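Transmembrane oligosaccharyl transferase (Archaeoglobus fulgidus, PDB 3WAJ) is an archaeal membrane protein of the STT3/AglB family, joining an N-terminal transmembrane helical part of the GT-C clan to a C-terminal globular part. Local coordinates at residues D69-Y74 with E522-L527; Q502-L507 with E558-R563; E512-G517 with V605-S610; W551-W556 with V609-M614. All coordinates share one frame; numbering follows the deposited sequence.

From the N terminus, residues 69-74 of the STT3 N-terminal region wait some 450 residues for 522-527, where contact 1 closes the longest loop and ties this region to the AglB core. Before it closes, contacts 2 and 3 open at 502-507 and 512-517, so both cross it; they also cross each other, closing at 558-563 and 605-610. Contact 4 opens at 551-556, after contact 1 has closed, crosses contact 2 and ends on the same strand as contact 3, sharing Val609 and Ser610. Trp503 links contact 2 to contact 4 through Asp611, Arg563 links contact 2 to Thr514 of contact 3, and Glu558 packs on Phe71 of contact 1.

Contact 1: residues D69-Y74 with E522-L527; sequences DPFTYY and EYYLQL
Phe71 and Tyr524 form a T-shaped pair: the edge of the tyrosine points at the face of the phenylalanine, with planes at 90° and ring centroids 5.4 Å apart. The Tyr524 ring, swung anti to the backbone N (chi1 -166°), meets the Phe71 face with CD2, displaced toward the rim, while Phe71 CZ lies in the plane of the tyrosine ring. Phe71 CE2 also comes 3.5 Å from Tyr524 N.

The remaining contacts across the segments are van der Waals and mostly apolar. Tyr523 and Phe71 run past each other in opposite directions and meet obliquely, Tyr523 CD1 lying 4.0 Å from Phe71 CD2. Farther out along the same tyrosine, the end of the ring comes to Pro70, whose CG is 4.0 Å from Tyr523 CZ and 3.3 Å from Tyr523 OH.

No hydrogen bond crosses the contact; polar bonds instead shape the loop that presents Pro70 and Phe71. Asp69 to Thr72 make a type I beta turn, and Asp69 OD1 accepts from Phe71 N at 3.0 Å, an Asx turn in which the donor stands well above the carboxylate plane. Asp69 OD2 is held by Arg53 and Tyr50.

The contact is buried where the end of helix 517-524 meets the loop between strands 68-69 and 78-79. Helix 47-60 lies alongside, its Arg53 making a cation-pi contact with Tyr524 and a hydrogen bond to Tyr524 O, while Glu558 of helix 554-561 and Met564 of strand 564-565 pack against Phe71.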
# COMPACT_ATOMS: atom_id res chain seq x y z
N ASP A 69 8.03 4.54 15.44
CA ASP A 69 6.62 4.44 15.80
C ASP A 69 6.38 3.09 16.44
O ASP A 69 6.17 2.10 15.76
CB ASP A 69 5.74 4.62 14.56
CG ASP A 69 4.22 4.56 14.86
OD1 ASP A 69 3.82 4.52 16.04
OD2 ASP A 69 3.42 4.58 13.90
N PRO A 70 6.42 3.04 17.78
CA PRO A 70 6.21 1.78 18.49
C PRO A 70 4.75 1.33 18.44
O PRO A 70 4.43 0.22 18.89
CB PRO A 70 6.62 2.11 19.94
CG PRO A 70 6.44 3.58 20.05
CD PRO A 70 6.83 4.13 18.70
N PHE A 71 3.89 2.19 17.91
CA PHE A 71 2.46 1.93 17.87
C PHE A 71 2.13 0.95 16.73
O PHE A 71 1.04 0.37 16.69
CB PHE A 71 1.70 3.22 17.66
CG PHE A 71 0.46 3.37 18.51
CD1 PHE A 71 -0.71 2.68 18.19
CD2 PHE A 71 0.44 4.26 19.58
CE1 PHE A 71 -1.84 2.84 18.94
CE2 PHE A 71 -0.71 4.42 20.34
CZ PHE A 71 -1.85 3.70 20.01
N THR A 72 3.08 0.78 15.81
CA THR A 72 2.91 -0.19 14.73
C THR A 72 3.96 -1.30 14.78
O THR A 72 4.91 -1.23 15.57
CB THR A 72 2.91 0.51 13.38
OG1 THR A 72 2.39 -0.39 12.39
CG2 THR A 72 4.31 0.97 13.00
N TYR A 73 3.79 -2.33 13.96
CA TYR A 73 4.69 -3.49 14.00
C TYR A 73 4.88 -3.99 15.45
O TYR A 73 6.01 -4.21 15.92
CB TYR A 73 6.03 -3.15 13.29
CG TYR A 73 7.03 -4.30 13.21
CD1 TYR A 73 6.62 -5.63 13.23
CD2 TYR A 73 8.39 -4.04 13.13
CE1 TYR A 73 7.53 -6.66 13.17
CE2 TYR A 73 9.33 -5.07 13.09
CZ TYR A 73 8.89 -6.38 13.11
OH TYR A 73 9.82 -7.40 13.06
N TYR A 74 3.77 -4.18 16.14
CA TYR A 74 3.81 -4.60 17.53
C TYR A 74 4.37 -6.02 17.69
O TYR A 74 4.03 -6.92 16.93
CB TYR A 74 2.40 -4.51 18.11
CG TYR A 74 2.32 -4.77 19.60
CD1 TYR A 74 2.57 -3.76 20.52
CD2 TYR A 74 1.96 -6.02 20.08
CE1 TYR A 74 2.47 -4.00 21.90
CE2 TYR A 74 1.87 -6.27 21.44
CZ TYR A 74 2.13 -5.26 22.34
OH TYR A 74 2.02 -5.52 23.71
N GLU A 522 -3.44 8.96 24.57
CA GLU A 522 -2.28 9.80 24.96
C GLU A 522 -1.03 9.38 24.21
O GLU A 522 -0.30 10.22 23.68
CB GLU A 522 -1.93 9.64 26.45
CG GLU A 522 -3.02 9.87 27.44
CD GLU A 522 -2.68 9.24 28.77
OE1 GLU A 522 -1.92 8.25 28.77
OE2 GLU A 522 -3.16 9.74 29.81
N TYR A 523 -0.78 8.07 24.21
CA TYR A 523 0.49 7.54 23.71
C TYR A 523 0.60 7.80 22.21
O TYR A 523 1.67 8.15 21.71
CB TYR A 523 0.61 6.03 24.03
CG TYR A 523 2.01 5.49 23.85
CD1 TYR A 523 2.23 4.35 23.10
CD2 TYR A 523 3.11 6.14 24.41
CE1 TYR A 523 3.51 3.85 22.93
CE2 TYR A 523 4.39 5.66 24.23
CZ TYR A 523 4.59 4.51 23.50
OH TYR A 523 5.86 4.01 23.31
N TYR A 524 -0.52 7.66 21.51
CA TYR A 524 -0.64 7.97 20.09
C TYR A 524 -0.03 9.33 19.75
O TYR A 524 0.52 9.51 18.66
CB TYR A 524 -2.13 7.97 19.73
CG TYR A 524 -2.46 7.95 18.26
CD1 TYR A 524 -2.83 9.12 17.60
CD2 TYR A 524 -2.41 6.77 17.53
CE1 TYR A 524 -3.15 9.11 16.27
CE2 TYR A 524 -2.72 6.75 16.18
CZ TYR A 524 -3.09 7.93 15.55
OH TYR A 524 -3.41 7.95 14.21
N LEU A 525 -0.12 10.29 20.68
CA LEU A 525 0.32 11.65 20.40
C LEU A 525 1.72 11.99 20.93
O LEU A 525 2.19 13.11 20.76
CB LEU A 525 -0.71 12.65 20.89
CG LEU A 525 -2.09 12.40 20.28
CD1 LEU A 525 -3.14 13.24 20.96
CD2 LEU A 525 -2.07 12.69 18.77
N GLN A 526 2.39 11.02 21.54
CA GLN A 526 3.70 11.27 22.13
C GLN A 526 4.84 11.26 21.13
O GLN A 526 4.85 10.50 20.14
CB GLN A 526 4.02 10.24 23.22
CG GLN A 526 3.14 10.33 24.42
CD GLN A 526 3.24 11.68 25.08
OE1 GLN A 526 2.25 12.41 25.16
NE2 GLN A 526 4.43 12.02 25.57
N LEU A 527 5.84 12.08 21.43
CA LEU A 527 7.02 12.19 20.60
C LEU A 527 8.00 11.10 20.98
O LEU A 527 8.92 11.32 21.75
CB LEU A 527 7.65 13.57 20.80
CG LEU A 527 8.82 13.86 19.87
CD1 LEU A 527 8.32 13.89 18.42
CD2 LEU A 527 9.47 15.17 20.26

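Contact 2: residues Q502-L507 with E558-R563; sequences QWYDAL and EAVAHR
The carbonyl oxygen of Leu507 takes a CA-H...O contact from Ala561, with Ala561 CA 3.4 Å from Leu507 O and an angle of 136° at the hydrogen; Ala561 CB packs beside it. The backbones come close here, with Leu507 CA 4.6 Å from Ala561 CA.

Val560 fills the adjoining space with both branches. With CG1 anti to its own N (chi1 -179°), that methyl lies over one face of the Tyr504 ring, 4.2 Å from the centroid and 25° off the normal, a CH-pi contact shifted toward the rim on the CE1 side. Val560 CG2 also touches the ring, 3.9 Å from Tyr504 CE1. Val560 CG1 abuts Leu507 as well, 3.5 Å from Leu507 CB, and is thus wedged between residues one helical turn apart.

After a wider pi-type turn the helix of Val560 ends, and His562 takes positive phi. Beyond it Arg563 curls onto its neighbour, Arg563 NH1 donating to His562 O at 2.8 Å, with the oxygen close to the guanidinium plane. NE and NH2 of Arg563 bond to Tyr545 OH and Thr514 O.

The contact joins helix 501-513 to the C-terminal end of helix 554-561 within the AglB core. Trp49 of helix 47-60 touches both Tyr504 and Val560, bringing the N-terminal region against this pair, and Tyr524 of helix 517-524 packs ring against ring with His562.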
# COMPACT_ATOMS: atom_id res chain seq x y z
N GLN A 502 -17.93 -1.37 6.77
CA GLN A 502 -17.83 -2.47 7.73
C GLN A 502 -16.53 -2.39 8.52
O GLN A 502 -16.54 -2.45 9.76
CB GLN A 502 -17.95 -3.82 7.02
CG GLN A 502 -19.32 -4.09 6.43
CD GLN A 502 -19.34 -3.87 4.94
OE1 GLN A 502 -18.63 -3.00 4.43
NE2 GLN A 502 -20.13 -4.67 4.23
N TRP A 503 -15.41 -2.26 7.80
CA TRP A 503 -14.09 -2.10 8.42
C TRP A 503 -13.97 -0.84 9.25
O TRP A 503 -13.49 -0.87 10.39
CB TRP A 503 -13.02 -2.04 7.34
CG TRP A 503 -12.27 -3.31 7.11
CD1 TRP A 503 -12.36 -4.14 6.01
CD2 TRP A 503 -11.27 -3.88 7.97
NE1 TRP A 503 -11.48 -5.19 6.15
CE2 TRP A 503 -10.79 -5.06 7.33
CE3 TRP A 503 -10.73 -3.51 9.21
CZ2 TRP A 503 -9.82 -5.87 7.90
CZ3 TRP A 503 -9.75 -4.30 9.77
CH2 TRP A 503 -9.30 -5.48 9.12
N TYR A 504 -14.38 0.29 8.70
CA TYR A 504 -14.24 1.54 9.43
C TYR A 504 -15.03 1.49 10.73
O TYR A 504 -14.54 1.93 11.77
CB TYR A 504 -14.63 2.76 8.59
CG TYR A 504 -14.40 4.07 9.30
CD1 TYR A 504 -13.18 4.75 9.19
CD2 TYR A 504 -15.40 4.64 10.10
CE1 TYR A 504 -12.97 5.95 9.86
CE2 TYR A 504 -15.20 5.84 10.77
CZ TYR A 504 -13.99 6.49 10.65
OH TYR A 504 -13.82 7.68 11.32
N ASP A 505 -16.25 0.94 10.68
CA ASP A 505 -17.08 0.86 11.89
C ASP A 505 -16.51 -0.14 12.89
O ASP A 505 -16.54 0.10 14.10
CB ASP A 505 -18.54 0.51 11.57
CG ASP A 505 -19.28 1.68 10.96
OD1 ASP A 505 -18.74 2.79 10.99
OD2 ASP A 505 -20.42 1.47 10.44
N ALA A 506 -15.99 -1.25 12.38
CA ALA A 506 -15.39 -2.26 13.25
C ALA A 506 -14.25 -1.65 14.07
O ALA A 506 -14.14 -1.85 15.27
CB ALA A 506 -14.90 -3.46 12.44
N LEU A 507 -13.41 -0.85 13.41
CA LEU A 507 -12.27 -0.24 14.08
C LEU A 507 -12.66 0.89 15.05
O LEU A 507 -12.10 0.97 16.13
CB LEU A 507 -11.24 0.24 13.06
CG LEU A 507 -10.80 -0.97 12.24
CD1 LEU A 507 -9.90 -0.57 11.10
CD2 LEU A 507 -10.12 -1.97 13.18
N GLU A 558 -4.27 1.10 13.30
CA GLU A 558 -3.61 2.16 14.05
C GLU A 558 -4.32 3.52 13.96
O GLU A 558 -4.55 4.16 14.98
CB GLU A 558 -2.18 2.31 13.56
CG GLU A 558 -1.42 3.42 14.26
CD GLU A 558 0.07 3.42 13.87
OE1 GLU A 558 0.42 2.72 12.89
OE2 GLU A 558 0.86 4.11 14.54
N ALA A 559 -4.65 3.97 12.75
CA ALA A 559 -5.23 5.29 12.59
C ALA A 559 -6.70 5.37 13.05
O ALA A 559 -7.15 6.42 13.48
CB ALA A 559 -5.07 5.80 11.16
N VAL A 560 -7.43 4.26 12.97
CA VAL A 560 -8.86 4.30 13.28
C VAL A 560 -9.20 3.69 14.64
O VAL A 560 -9.97 4.25 15.41
CB VAL A 560 -9.73 3.66 12.16
CG1 VAL A 560 -11.21 3.75 12.53
CG2 VAL A 560 -9.49 4.36 10.82
N ALA A 561 -8.62 2.54 14.94
CA ALA A 561 -8.87 1.90 16.22
C ALA A 561 -7.99 2.47 17.34
O ALA A 561 -8.27 2.24 18.51
CB ALA A 561 -8.68 0.40 16.11
N HIS A 562 -6.93 3.19 16.96
CA HIS A 562 -5.87 3.57 17.92
C HIS A 562 -5.45 2.35 18.75
O HIS A 562 -5.31 2.45 19.97
CB HIS A 562 -6.33 4.71 18.86
CG HIS A 562 -6.37 6.06 18.22
ND1 HIS A 562 -6.79 7.19 18.90
CD2 HIS A 562 -6.06 6.48 16.97
CE1 HIS A 562 -6.72 8.24 18.10
NE2 HIS A 562 -6.28 7.83 16.92
N ARG A 563 -5.27 1.21 18.09
CA ARG A 563 -4.68 0.03 18.73
C ARG A 563 -3.42 -0.36 17.98
O ARG A 563 -3.09 0.23 16.96
CB ARG A 563 -5.69 -1.13 18.80
CG ARG A 563 -6.86 -0.84 19.74
CD ARG A 563 -6.41 -0.45 21.17
NE ARG A 563 -7.56 -0.17 22.05
CZ ARG A 563 -8.12 1.03 22.20
NH1 ARG A 563 -7.63 2.08 21.55
NH2 ARG A 563 -9.17 1.18 23.01

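Contact 3: residues E512-G517 with V605-S610; sequences ENTPDG and VKYVVS
Thr514 sets OG1 between its N and carbonyl carbon (chi1 60°), sending the methyl CG2 anti to the carbonyl and onto the ring of Tyr607. The methyl sits over one face in a CH-pi contact, 3.8 Å from CG2 to the ring centroid and 24° off the normal; it leans toward the rim, with CG2 3.5 Å from Tyr607 CZ. OG1 of Thr514 turns back to Met510 O of the preceding helical turn.

Pro515 arrives at the ring edge instead, near the plane, its CD 3.0 Å from Tyr607 OH. Here the loop that leaves helix 501-513 rests against strand 605-611, the central strand of a five-stranded mixed sheet, between 546-548 (parallel) and 771-776 (antiparallel). Lys606 departs from the extended backbone (psi -22°), consistent with its pointing, like the next residue Tyr607, to the same segment. The extended lysine reaches toward the proline ring, Lys606 NZ lying 3.2 Å from Pro515 CG; its charge has a long, weak pairing with Glu775. Tyr607 OH is hydrogen-bonded to Tyr832 OH, and Tyr545 packs edge-to-face with the Tyr607 ring.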
# COMPACT_ATOMS: atom_id res chain seq x y z
N GLU A 512 -13.38 2.06 21.04
CA GLU A 512 -14.28 2.43 22.12
C GLU A 512 -14.53 1.30 23.11
O GLU A 512 -14.82 1.54 24.27
CB GLU A 512 -15.61 2.94 21.53
CG GLU A 512 -16.65 3.40 22.57
CD GLU A 512 -16.24 4.67 23.32
OE1 GLU A 512 -15.34 5.41 22.84
OE2 GLU A 512 -16.82 4.94 24.40
N ASN A 513 -14.36 0.06 22.67
CA ASN A 513 -14.85 -1.07 23.46
C ASN A 513 -13.80 -2.07 23.93
O ASN A 513 -14.13 -3.07 24.54
CB ASN A 513 -15.99 -1.80 22.69
CG ASN A 513 -17.21 -0.90 22.50
OD1 ASN A 513 -18.06 -0.80 23.38
ND2 ASN A 513 -17.29 -0.23 21.35
N THR A 514 -12.53 -1.80 23.62
CA THR A 514 -11.43 -2.60 24.14
C THR A 514 -10.72 -1.76 25.20
O THR A 514 -10.84 -0.54 25.18
CB THR A 514 -10.51 -3.10 23.01
OG1 THR A 514 -9.96 -1.97 22.32
CG2 THR A 514 -11.32 -3.95 22.03
N PRO A 515 -10.01 -2.41 26.15
CA PRO A 515 -9.55 -1.67 27.34
C PRO A 515 -8.38 -0.73 27.12
O PRO A 515 -7.66 -0.86 26.13
CB PRO A 515 -9.13 -2.79 28.31
CG PRO A 515 -8.93 -4.01 27.47
CD PRO A 515 -9.83 -3.87 26.28
N ASP A 516 -8.23 0.21 28.05
CA ASP A 516 -7.12 1.16 28.11
C ASP A 516 -7.13 2.24 27.00
O ASP A 516 -6.07 2.76 26.62
CB ASP A 516 -5.77 0.42 28.14
CG ASP A 516 -5.69 -0.59 29.26
OD1 ASP A 516 -5.90 -0.20 30.42
OD2 ASP A 516 -5.44 -1.78 28.97
N GLY A 517 -8.32 2.60 26.52
CA GLY A 517 -8.45 3.54 25.42
C GLY A 517 -7.79 4.89 25.66
O GLY A 517 -7.17 5.46 24.76
N VAL A 605 -0.69 -10.90 21.67
CA VAL A 605 -1.93 -10.43 21.08
C VAL A 605 -3.11 -10.63 22.02
O VAL A 605 -3.17 -11.60 22.78
CB VAL A 605 -2.22 -11.01 19.66
CG1 VAL A 605 -1.01 -11.73 19.09
CG2 VAL A 605 -3.44 -11.91 19.67
N LYS A 606 -4.03 -9.68 21.99
CA LYS A 606 -5.26 -9.79 22.75
C LYS A 606 -6.50 -9.77 21.83
O LYS A 606 -7.58 -10.25 22.20
CB LYS A 606 -5.34 -8.68 23.80
CG LYS A 606 -6.47 -8.90 24.78
CD LYS A 606 -6.65 -7.75 25.79
CE LYS A 606 -7.54 -8.26 26.94
NZ LYS A 606 -8.27 -7.15 27.60
N TYR A 607 -6.35 -9.23 20.63
CA TYR A 607 -7.45 -9.24 19.67
C TYR A 607 -6.99 -9.69 18.30
O TYR A 607 -5.86 -9.42 17.88
CB TYR A 607 -8.12 -7.87 19.56
CG TYR A 607 -8.67 -7.43 20.88
CD1 TYR A 607 -9.93 -7.86 21.29
CD2 TYR A 607 -7.92 -6.64 21.75
CE1 TYR A 607 -10.45 -7.49 22.50
CE2 TYR A 607 -8.43 -6.26 22.98
CZ TYR A 607 -9.69 -6.70 23.35
OH TYR A 607 -10.23 -6.35 24.57
N VAL A 608 -7.89 -10.39 17.62
CA VAL A 608 -7.69 -10.82 16.25
C VAL A 608 -8.77 -10.12 15.42
O VAL A 608 -9.93 -10.08 15.83
CB VAL A 608 -7.89 -12.35 16.13
CG1 VAL A 608 -7.56 -12.83 14.71
CG2 VAL A 608 -7.06 -13.11 17.17
N VAL A 609 -8.39 -9.55 14.28
CA VAL A 609 -9.36 -9.01 13.34
C VAL A 609 -9.25 -9.74 12.00
O VAL A 609 -8.17 -9.76 11.38
CB VAL A 609 -9.18 -7.50 13.11
CG1 VAL A 609 -10.27 -6.98 12.16
CG2 VAL A 609 -9.19 -6.72 14.44
N SER A 610 -10.35 -10.34 11.56
CA SER A 610 -10.34 -11.16 10.35
C SER A 610 -11.44 -10.72 9.41
O SER A 610 -12.57 -10.43 9.84
CB SER A 610 -10.49 -12.64 10.72
OG SER A 610 -10.83 -13.44 9.60

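Contact 4: residues W551-W556 with V609-M614; sequences WDYGHW and VSDIEM
The Tyr553 ring is sandwiched, with Asp552 CB over the centre of one face and the stacked Trp503 ring on the other. At its edge, near the plane, comes Glu613 OE2, 2.9 Å from Tyr553 OH, and the Asp611 carboxylate stands across the ring end with planes 72° apart, bringing Asp611 OD2 to 2.8 Å from Tyr553 OH. Met614 SD approaches obliquely, a Met-aromatic contact 3.8 Å from Tyr553 CE2.

Lys618 makes salt bridges to both Glu613 and Asp552, which probably eases their like charges, and bonds to Tyr553 OH; Asp611 OD2 separately accepts from Trp503 NE1. Asp611 is the N-cap of helix 612-615: with its CG between N and the carbonyl carbon (chi1 84°), OD1 accepts from Met614 N at 2.9 Å in an almost straight bond (177°), and only weakly from Glu613 N. A return contact, Asp611 N to Met614 SD, is weak as well and completes a capping box with sulfur as the acceptor.

The contact lies where strand 605-611 passes into helix 612-615, facing the 3-10 turn 551-553 that leads into helix 554-561; helix 501-513 lies on the far side of Tyr553 from Asp552.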
# COMPACT_ATOMS: atom_id res chain seq x y z
N TRP A 551 -1.46 -8.05 7.00
CA TRP A 551 -0.61 -6.86 7.05
C TRP A 551 -1.22 -5.64 6.34
O TRP A 551 -0.92 -4.51 6.71
CB TRP A 551 0.79 -7.15 6.51
CG TRP A 551 0.85 -7.61 5.08
CD1 TRP A 551 0.83 -8.91 4.64
CD2 TRP A 551 0.98 -6.79 3.90
NE1 TRP A 551 0.94 -8.94 3.27
CE2 TRP A 551 1.02 -7.66 2.79
CE3 TRP A 551 1.06 -5.41 3.69
CZ2 TRP A 551 1.15 -7.20 1.47
CZ3 TRP A 551 1.18 -4.94 2.37
CH2 TRP A 551 1.22 -5.84 1.28
N ASP A 552 -2.06 -5.89 5.34
CA ASP A 552 -2.77 -4.84 4.59
C ASP A 552 -3.44 -3.80 5.50
O ASP A 552 -3.46 -2.61 5.17
CB ASP A 552 -3.89 -5.46 3.73
CG ASP A 552 -3.36 -6.28 2.61
OD1 ASP A 552 -2.12 -6.45 2.48
OD2 ASP A 552 -4.20 -6.78 1.85
N TYR A 553 -3.97 -4.29 6.62
CA TYR A 553 -4.92 -3.56 7.46
C TYR A 553 -4.26 -2.74 8.59
O TYR A 553 -4.96 -2.02 9.32
CB TYR A 553 -5.98 -4.56 8.01
CG TYR A 553 -6.62 -5.33 6.87
CD1 TYR A 553 -7.29 -4.65 5.86
CD2 TYR A 553 -6.53 -6.72 6.78
CE1 TYR A 553 -7.89 -5.32 4.79
CE2 TYR A 553 -7.14 -7.42 5.70
CZ TYR A 553 -7.80 -6.70 4.70
OH TYR A 553 -8.39 -7.34 3.60
N GLY A 554 -2.93 -2.85 8.71
CA GLY A 554 -2.20 -2.25 9.82
C GLY A 554 -2.42 -0.75 10.01
O GLY A 554 -2.64 -0.27 11.13
N HIS A 555 -2.36 -0.01 8.90
CA HIS A 555 -2.56 1.43 8.97
C HIS A 555 -3.95 1.83 9.46
O HIS A 555 -4.08 2.76 10.28
CB HIS A 555 -2.16 2.11 7.64
CG HIS A 555 -0.69 2.04 7.36
ND1 HIS A 555 0.24 1.75 8.33
CD2 HIS A 555 0.01 2.23 6.22
CE1 HIS A 555 1.46 1.76 7.80
NE2 HIS A 555 1.34 2.06 6.52
N TRP A 556 -4.99 1.13 8.99
CA TRP A 556 -6.36 1.38 9.47
C TRP A 556 -6.51 1.10 10.96
O TRP A 556 -7.13 1.87 11.69
CB TRP A 556 -7.37 0.53 8.70
CG TRP A 556 -7.41 0.79 7.23
CD1 TRP A 556 -6.84 1.84 6.55
CD2 TRP A 556 -8.07 -0.02 6.24
NE1 TRP A 556 -7.12 1.73 5.20
CE2 TRP A 556 -7.87 0.60 4.99
CE3 TRP A 556 -8.81 -1.20 6.30
CZ2 TRP A 556 -8.37 0.06 3.80
CZ3 TRP A 556 -9.32 -1.73 5.13
CH2 TRP A 556 -9.08 -1.12 3.89
N VAL A 609 -8.39 -9.55 14.28
CA VAL A 609 -9.36 -9.01 13.34
C VAL A 609 -9.25 -9.74 12.00
O VAL A 609 -8.17 -9.76 11.38
CB VAL A 609 -9.18 -7.50 13.11
CG1 VAL A 609 -10.27 -6.98 12.16
CG2 VAL A 609 -9.19 -6.72 14.44
N SER A 610 -10.35 -10.34 11.56
CA SER A 610 -10.34 -11.16 10.35
C SER A 610 -11.44 -10.72 9.41
O SER A 610 -12.57 -10.43 9.84
CB SER A 610 -10.49 -12.64 10.72
OG SER A 610 -10.83 -13.44 9.60
N ASP A 611 -11.13 -10.68 8.12
CA ASP A 611 -12.15 -10.27 7.16
C ASP A 611 -12.40 -11.30 6.06
O ASP A 611 -11.73 -12.33 5.99
CB ASP A 611 -11.90 -8.86 6.61
CG ASP A 611 -10.94 -8.81 5.45
OD1 ASP A 611 -10.15 -9.77 5.22
OD2 ASP A 611 -10.95 -7.77 4.76
N ILE A 612 -13.39 -11.04 5.22
CA ILE A 612 -13.82 -12.07 4.29
C ILE A 612 -12.76 -12.27 3.22
O ILE A 612 -12.71 -13.31 2.57
CB ILE A 612 -15.19 -11.74 3.70
CG1 ILE A 612 -15.75 -12.97 2.95
CG2 ILE A 612 -15.10 -10.50 2.78
CD1 ILE A 612 -17.15 -12.79 2.44
N GLU A 613 -11.91 -11.27 3.06
CA GLU A 613 -10.86 -11.34 2.04
C GLU A 613 -9.74 -12.27 2.50
O GLU A 613 -9.26 -13.11 1.73
CB GLU A 613 -10.34 -9.93 1.72
CG GLU A 613 -11.36 -9.08 0.97
CD GLU A 613 -10.81 -7.74 0.50
OE1 GLU A 613 -11.46 -7.10 -0.36
OE2 GLU A 613 -9.74 -7.33 0.99
N MET A 614 -9.34 -12.10 3.75
CA MET A 614 -8.47 -13.04 4.44
C MET A 614 -8.98 -14.48 4.36
O MET A 614 -8.21 -15.42 4.15
CB MET A 614 -8.32 -12.61 5.90
CG MET A 614 -7.47 -11.34 6.06
SD MET A 614 -7.52 -10.61 7.71
CE MET A 614 -6.96 -12.04 8.68